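PDB 5T8V: sister chromatid cohesion protein from Chaetomium thermophilum, which probably loads cohesin onto chromatin, the chain here being the large helical C-terminal part of this Scc2/Nipped-B family member, built of HEAT repeats. Local coordinates for residues I310-Q315 / D526-S531; V880-V885 / R919-D924. All blocks are in the same frame, centred on the assembly; numbering follows the deposited sequence.

Contact 1: residues I310-Q315 / D526-S531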
loop_
_atom_site.group_PDB
_atom_site.type_symbol
_atom_site.label_atom_id
_atom_site.label_comp_id
_atom_site.label_asym_id
_atom_site.label_seq_id
_atom_site.Cartn_x
_atom_site.Cartn_y
_atom_site.Cartn_z
ATOM N N ILE A 310 31.883 -8.550 -16.222
ATOM C CA ILE A 310 31.829 -7.207 -15.646
ATOM C C ILE A 310 32.398 -7.220 -14.233
ATOM O O ILE A 310 33.321 -6.463 -13.901
ATOM C CB ILE A 310 30.383 -6.681 -15.665
ATOM C CG1 ILE A 310 29.928 -6.405 -17.103
ATOM C CG2 ILE A 310 30.237 -5.430 -14.794
ATOM C CD1 ILE A 310 30.617 -5.226 -17.777
ATOM N N MET A 311 31.860 -8.096 -13.383
ATOM C CA MET A 311 32.325 -8.145 -12.003
ATOM C C MET A 311 33.816 -8.454 -11.940
ATOM O O MET A 311 34.557 -7.814 -11.184
ATOM C CB MET A 311 31.516 -9.175 -11.220
ATOM C CG MET A 311 30.021 -8.886 -11.234
ATOM S SD MET A 311 29.049 -10.165 -10.436
ATOM C CE MET A 311 29.467 -9.832 -8.748
ATOM N N ARG A 312 34.278 -9.410 -12.748
ATOM C CA ARG A 312 35.705 -9.721 -12.786
ATOM C C ARG A 312 36.532 -8.481 -13.104
ATOM O O ARG A 312 37.551 -8.219 -12.457
ATOM C CB ARG A 312 35.977 -10.819 -13.813
ATOM C CG ARG A 312 35.667 -12.219 -13.319
ATOM C CD ARG A 312 36.346 -13.268 -14.183
ATOM N NE ARG A 312 37.799 -13.152 -14.142
ATOM C CZ ARG A 312 38.629 -13.928 -14.831
ATOM N NH1 ARG A 312 38.153 -14.881 -15.620
ATOM N NH2 ARG A 312 39.940 -13.749 -14.730
ATOM N N LEU A 313 36.109 -7.709 -14.107
ATOM C CA LEU A 313 36.806 -6.470 -14.433
ATOM C C LEU A 313 36.819 -5.524 -13.243
ATOM O O LEU A 313 37.809 -4.821 -13.009
ATOM C CB LEU A 313 36.151 -5.793 -15.639
ATOM C CG LEU A 313 36.150 -6.555 -16.966
ATOM C CD1 LEU A 313 35.582 -5.675 -18.069
ATOM C CD2 LEU A 313 37.543 -7.033 -17.328
ATOM N N VAL A 314 35.727 -5.490 -12.477
ATOM C CA VAL A 314 35.710 -4.640 -11.292
ATOM C C VAL A 314 36.708 -5.135 -10.251
ATOM O O VAL A 314 37.260 -4.332 -9.491
ATOM C CB VAL A 314 34.289 -4.553 -10.711
ATOM C CG1 VAL A 314 34.288 -3.767 -9.398
ATOM C CG2 VAL A 314 33.350 -3.909 -11.715
ATOM N N GLN A 315 36.962 -6.446 -10.188
ATOM C CA GLN A 315 37.863 -6.979 -9.168
ATOM C C GLN A 315 39.316 -7.046 -9.620
ATOM O O GLN A 315 40.194 -7.290 -8.784
ATOM C CB GLN A 315 37.430 -8.380 -8.716
ATOM C CG GLN A 315 35.970 -8.692 -8.930
ATOM C CD GLN A 315 35.463 -9.817 -8.057
ATOM O OE1 GLN A 315 34.346 -9.760 -7.542
ATOM N NE2 GLN A 315 36.267 -10.862 -7.907
ATOM N N ASP A 526 43.580 -20.052 -10.449
ATOM C CA ASP A 526 42.287 -19.472 -10.800
ATOM C C ASP A 526 42.390 -17.951 -10.753
ATOM O O ASP A 526 42.491 -17.360 -9.674
ATOM C CB ASP A 526 41.211 -19.981 -9.846
ATOM C CG ASP A 526 39.816 -19.891 -10.436
ATOM O OD1 ASP A 526 39.598 -19.039 -11.323
ATOM O OD2 ASP A 526 38.939 -20.675 -10.012
ATOM N N ALA A 527 42.369 -17.315 -11.927
ATOM C CA ALA A 527 42.513 -15.865 -11.991
ATOM C C ALA A 527 41.335 -15.161 -11.329
ATOM O O ALA A 527 41.516 -14.164 -10.617
ATOM C CB ALA A 527 42.651 -15.419 -13.446
ATOM N N GLN A 528 40.120 -15.663 -11.552
ATOM C CA GLN A 528 38.940 -15.048 -10.952
ATOM C C GLN A 528 39.022 -15.083 -9.430
ATOM O O GLN A 528 38.817 -14.063 -8.757
ATOM C CB GLN A 528 37.684 -15.765 -11.453
ATOM C CG GLN A 528 36.379 -15.227 -10.898
ATOM C CD GLN A 528 36.068 -15.761 -9.516
ATOM O OE1 GLN A 528 36.104 -15.018 -8.534
ATOM N NE2 GLN A 528 35.763 -17.054 -9.431
ATOM N N LEU A 529 39.332 -16.251 -8.868
ATOM C CA LEU A 529 39.347 -16.394 -7.417
ATOM C C LEU A 529 40.476 -15.583 -6.789
ATOM O O LEU A 529 40.305 -14.999 -5.711
ATOM C CB LEU A 529 39.468 -17.875 -7.049
ATOM C CG LEU A 529 38.759 -18.366 -5.784
ATOM C CD1 LEU A 529 37.268 -18.042 -5.793
ATOM C CD2 LEU A 529 38.961 -19.866 -5.644
ATOM N N SER A 530 41.635 -15.523 -7.449
ATOM C CA SER A 530 42.736 -14.724 -6.919
ATOM C C SER A 530 42.437 -13.234 -7.012
ATOM O O SER A 530 42.866 -12.461 -6.148
ATOM C CB SER A 530 44.031 -15.055 -7.658
ATOM O OG SER A 530 43.923 -14.742 -9.032
ATOM N N SER A 531 41.705 -12.812 -8.045
ATOM C CA SER A 531 41.264 -11.424 -8.110
ATOM C C SER A 531 40.307 -11.113 -6.967
ATOM O O SER A 531 40.425 -10.075 -6.305
ATOM C CB SER A 531 40.603 -11.143 -9.459
ATOM O OG SER A 531 39.332 -11.767 -9.539
#

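Contact 2: residues V880-V885 / R919-D924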
loop_
_atom_site.group_PDB
_atom_site.type_symbol
_atom_site.label_atom_id
_atom_site.label_comp_id
_atom_site.label_asym_id
_atom_site.label_seq_id
_atom_site.Cartn_x
_atom_site.Cartn_y
_atom_site.Cartn_z
ATOM N N VAL A 880 -34.327 -4.433 33.129
ATOM C CA VAL A 880 -34.857 -5.792 33.234
ATOM C C VAL A 880 -36.378 -5.782 33.146
ATOM O O VAL A 880 -36.982 -6.629 32.475
ATOM C CB VAL A 880 -34.365 -6.458 34.536
ATOM C CG1 VAL A 880 -34.645 -5.581 35.749
ATOM C CG2 VAL A 880 -35.008 -7.825 34.722
ATOM N N SER A 881 -37.022 -4.828 33.820
ATOM C CA SER A 881 -38.481 -4.781 33.831
ATOM C C SER A 881 -39.034 -4.583 32.424
ATOM O O SER A 881 -39.863 -5.368 31.947
ATOM C CB SER A 881 -38.955 -3.665 34.765
ATOM O OG SER A 881 -38.516 -3.890 36.094
ATOM N N ARG A 882 -38.583 -3.527 31.739
ATOM C CA ARG A 882 -39.028 -3.299 30.369
ATOM C C ARG A 882 -38.740 -4.514 29.498
ATOM O O ARG A 882 -39.559 -4.892 28.650
ATOM C CB ARG A 882 -38.359 -2.050 29.797
ATOM C CG ARG A 882 -39.092 -1.465 28.596
ATOM C CD ARG A 882 -38.491 -0.138 28.154
ATOM N NE ARG A 882 -37.571 -0.295 27.029
ATOM C CZ ARG A 882 -37.917 -0.205 25.746
ATOM N NH1 ARG A 882 -36.999 -0.365 24.801
ATOM N NH2 ARG A 882 -39.175 0.045 25.399
ATOM N N ALA A 883 -37.586 -5.152 29.707
ATOM C CA ALA A 883 -37.249 -6.345 28.939
ATOM C C ALA A 883 -38.310 -7.425 29.112
ATOM O O ALA A 883 -38.856 -7.937 28.128
ATOM C CB ALA A 883 -35.876 -6.867 29.357
ATOM N N VAL A 884 -38.628 -7.779 30.360
ATOM C CA VAL A 884 -39.546 -8.894 30.584
ATOM C C VAL A 884 -40.951 -8.540 30.110
ATOM O O VAL A 884 -41.636 -9.371 29.502
ATOM C CB VAL A 884 -39.533 -9.328 32.063
ATOM C CG1 VAL A 884 -38.133 -9.763 32.474
ATOM C CG2 VAL A 884 -40.041 -8.223 32.975
ATOM N N VAL A 885 -41.409 -7.311 30.369
ATOM C CA VAL A 885 -42.760 -6.958 29.937
ATOM C C VAL A 885 -42.847 -6.944 28.417
ATOM O O VAL A 885 -43.896 -7.264 27.847
ATOM C CB VAL A 885 -43.208 -5.609 30.531
ATOM C CG1 VAL A 885 -43.187 -5.664 32.052
ATOM C CG2 VAL A 885 -42.338 -4.482 30.025
ATOM N N ARG A 919 -42.767 6.552 32.792
ATOM C CA ARG A 919 -43.568 6.531 31.571
ATOM C C ARG A 919 -43.076 5.468 30.595
ATOM O O ARG A 919 -43.856 4.625 30.135
ATOM C CB ARG A 919 -43.534 7.914 30.919
ATOM C CG ARG A 919 -44.183 7.998 29.539
ATOM C CD ARG A 919 -43.771 9.271 28.817
ATOM N NE ARG A 919 -43.919 9.137 27.366
ATOM C CZ ARG A 919 -44.914 9.643 26.643
ATOM N NH1 ARG A 919 -45.881 10.349 27.214
ATOM N NH2 ARG A 919 -44.940 9.445 25.333
ATOM N N ALA A 920 -41.784 5.502 30.256
ATOM C CA ALA A 920 -41.261 4.619 29.218
ATOM C C ALA A 920 -41.610 3.162 29.495
ATOM O O ALA A 920 -41.903 2.399 28.567
ATOM C CB ALA A 920 -39.748 4.793 29.098
ATOM N N LEU A 921 -41.584 2.756 30.764
ATOM C CA LEU A 921 -41.976 1.394 31.108
ATOM C C LEU A 921 -43.491 1.262 31.188
ATOM O O LEU A 921 -44.049 0.221 30.818
ATOM C CB LEU A 921 -41.328 0.981 32.430
ATOM C CG LEU A 921 -41.630 -0.424 32.962
ATOM C CD1 LEU A 921 -41.535 -1.464 31.863
ATOM C CD2 LEU A 921 -40.658 -0.783 34.080
ATOM N N LEU A 922 -44.176 2.312 31.657
ATOM C CA LEU A 922 -45.633 2.293 31.662
ATOM C C LEU A 922 -46.180 1.968 30.278
ATOM O O LEU A 922 -47.260 1.377 30.155
ATOM C CB LEU A 922 -46.198 3.629 32.140
ATOM C CG LEU A 922 -47.731 3.693 32.128
ATOM C CD1 LEU A 922 -48.364 2.538 32.901
ATOM C CD2 LEU A 922 -48.202 5.015 32.689
ATOM N N ASP A 923 -45.452 2.352 29.228
ATOM C CA ASP A 923 -45.888 2.060 27.867
ATOM C C ASP A 923 -45.937 0.557 27.619
ATOM O O ASP A 923 -46.991 -0.005 27.292
ATOM C CB ASP A 923 -44.949 2.757 26.876
ATOM C CG ASP A 923 -45.534 2.860 25.484
ATOM O OD1 ASP A 923 -45.901 1.814 24.912
ATOM O OD2 ASP A 923 -45.629 3.990 24.962
ATOM N N ASP A 924 -44.800 -0.119 27.786
ATOM C CA ASP A 924 -44.744 -1.547 27.499
ATOM C C ASP A 924 -45.639 -2.341 28.445
ATOM O O ASP A 924 -46.246 -3.339 28.039
ATOM C CB ASP A 924 -43.301 -2.039 27.582
ATOM C CG ASP A 924 -42.396 -1.360 26.571
ATOM O OD1 ASP A 924 -42.450 -1.734 25.382
ATOM O OD2 ASP A 924 -41.631 -0.456 26.965
#

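Contact 1: residues I310-Q315 / D526-S531
With CG anti to its own carbonyl carbon (chi1 -80°) and a bend at chi3 (62°), Arg-312 reaches over to Gln-528 and crosses that side chain at a slant. The two residues join helix 305-315 to helix 527-550 within the HEAT-repeat alpha-solenoid, the short segment axes passing 9.7 Å apart at an angle of 49°. The aliphatic part of Arg-312 lies against that of Gln-528, CD of Arg-312 standing 3.8 Å from CG of Gln-528. Farther out, Gln-528 CB sits 3.7 Å above the plane of the Arg-312 guanidinium, toward its rim, and the methyl CB of Ala-527 approaches NH2 of Arg-312 obliquely at 3.4 Å. No hydrogen bond crosses between the segments: NH1 of Arg-312 is instead held in a salt bridge by Asp-259 of helix 247-267, while Trp-421 also touches the side chain. Replacing Arg-312 with alanine would probably leave Asp-259 without its cation and open a gap beside Gln-528 CB. One turn along, Gln-315 faces Ser-531, its OE1 accepting the backbone N-H of Ala-423. NE2 of Gln-315 stays 3.6 Å from Ser-531 OG, with no hydrogen bond between them.

Contact 2: residues V880-V885 / R919-D924
Arg-882 and Asp-924 form the polar side of this contact, a salt bridge in which NH2 of Arg-882 donates to OD2 of Asp-924 over 3.0 Å with an N-H...O angle of 149°. The carboxylate oxygen is met on its syn side, somewhat out of the carboxylate plane, and lies at the guanidinium edge, tilted slightly from that plane; the guanidinium and carboxylate planes are turned well away from each other. With CG anti to the backbone N (chi1 -160°), the aliphatic chain of Arg-882 runs beside the acid, and the bend at chi3 turns the guanidinium toward OD2. The other oxygen, OD1, has a salt bridge to Arg-889, one turn after Val-885 on the same helix 878-891. Two arginines of one helix thus grip a buried carboxylate, an environment that would be expected to favour its charged form.

The backbone setting is a nearly parallel pair of helices, the segment axes 9.4 Å apart at 16°, within the stacked array of the HEAT-repeat alpha-solenoid. Helix 878-891 is bordered by helix 839-852, whose Met-847 touches Arg-882, and helix 919-935 by helix 969-986, against which Leu-922 packs.

Apolar contacts centre on Leu-921. With CG anti to the backbone N, its two methyls reach helix 878-891 at different places: CD2 meets Ser-881 CB at 3.4 Å, whereas CD1 lies over the backbone of Arg-882, 3.4 Å from CA, and meets Val-885 CG2 at 3.6 Å. The Val-885 and Leu-921 side chains cross at about a right angle. Ile-872, from a loop, touches both Ser-881 and Val-885. The same CG2 of Val-885 rests 3.6 Å from CB of Asp-924, placing a methyl against the stem of the carboxylate.

Overall arrangement
The centres of contacts 1 and 2 lie about 41 and 51 Å from the centre of the chain, on opposite sides of it, and about 90 Å from each other. Their nearest atoms remain about 75 Å apart, so neither touches the other, and they follow one another along the sequence. They differ in reach. Contact 1 brings together helices separated by 210 intervening residues, whereas contact 2 spans only 33 and joins helices close in sequence. The crossing is also steeper in 310-315/526-531 than in the nearly parallel 880-885/919-924 pair. Both are helix packing in the elongated alpha-solenoid, one in its N-terminal portion, the other just past the middle of the sequence.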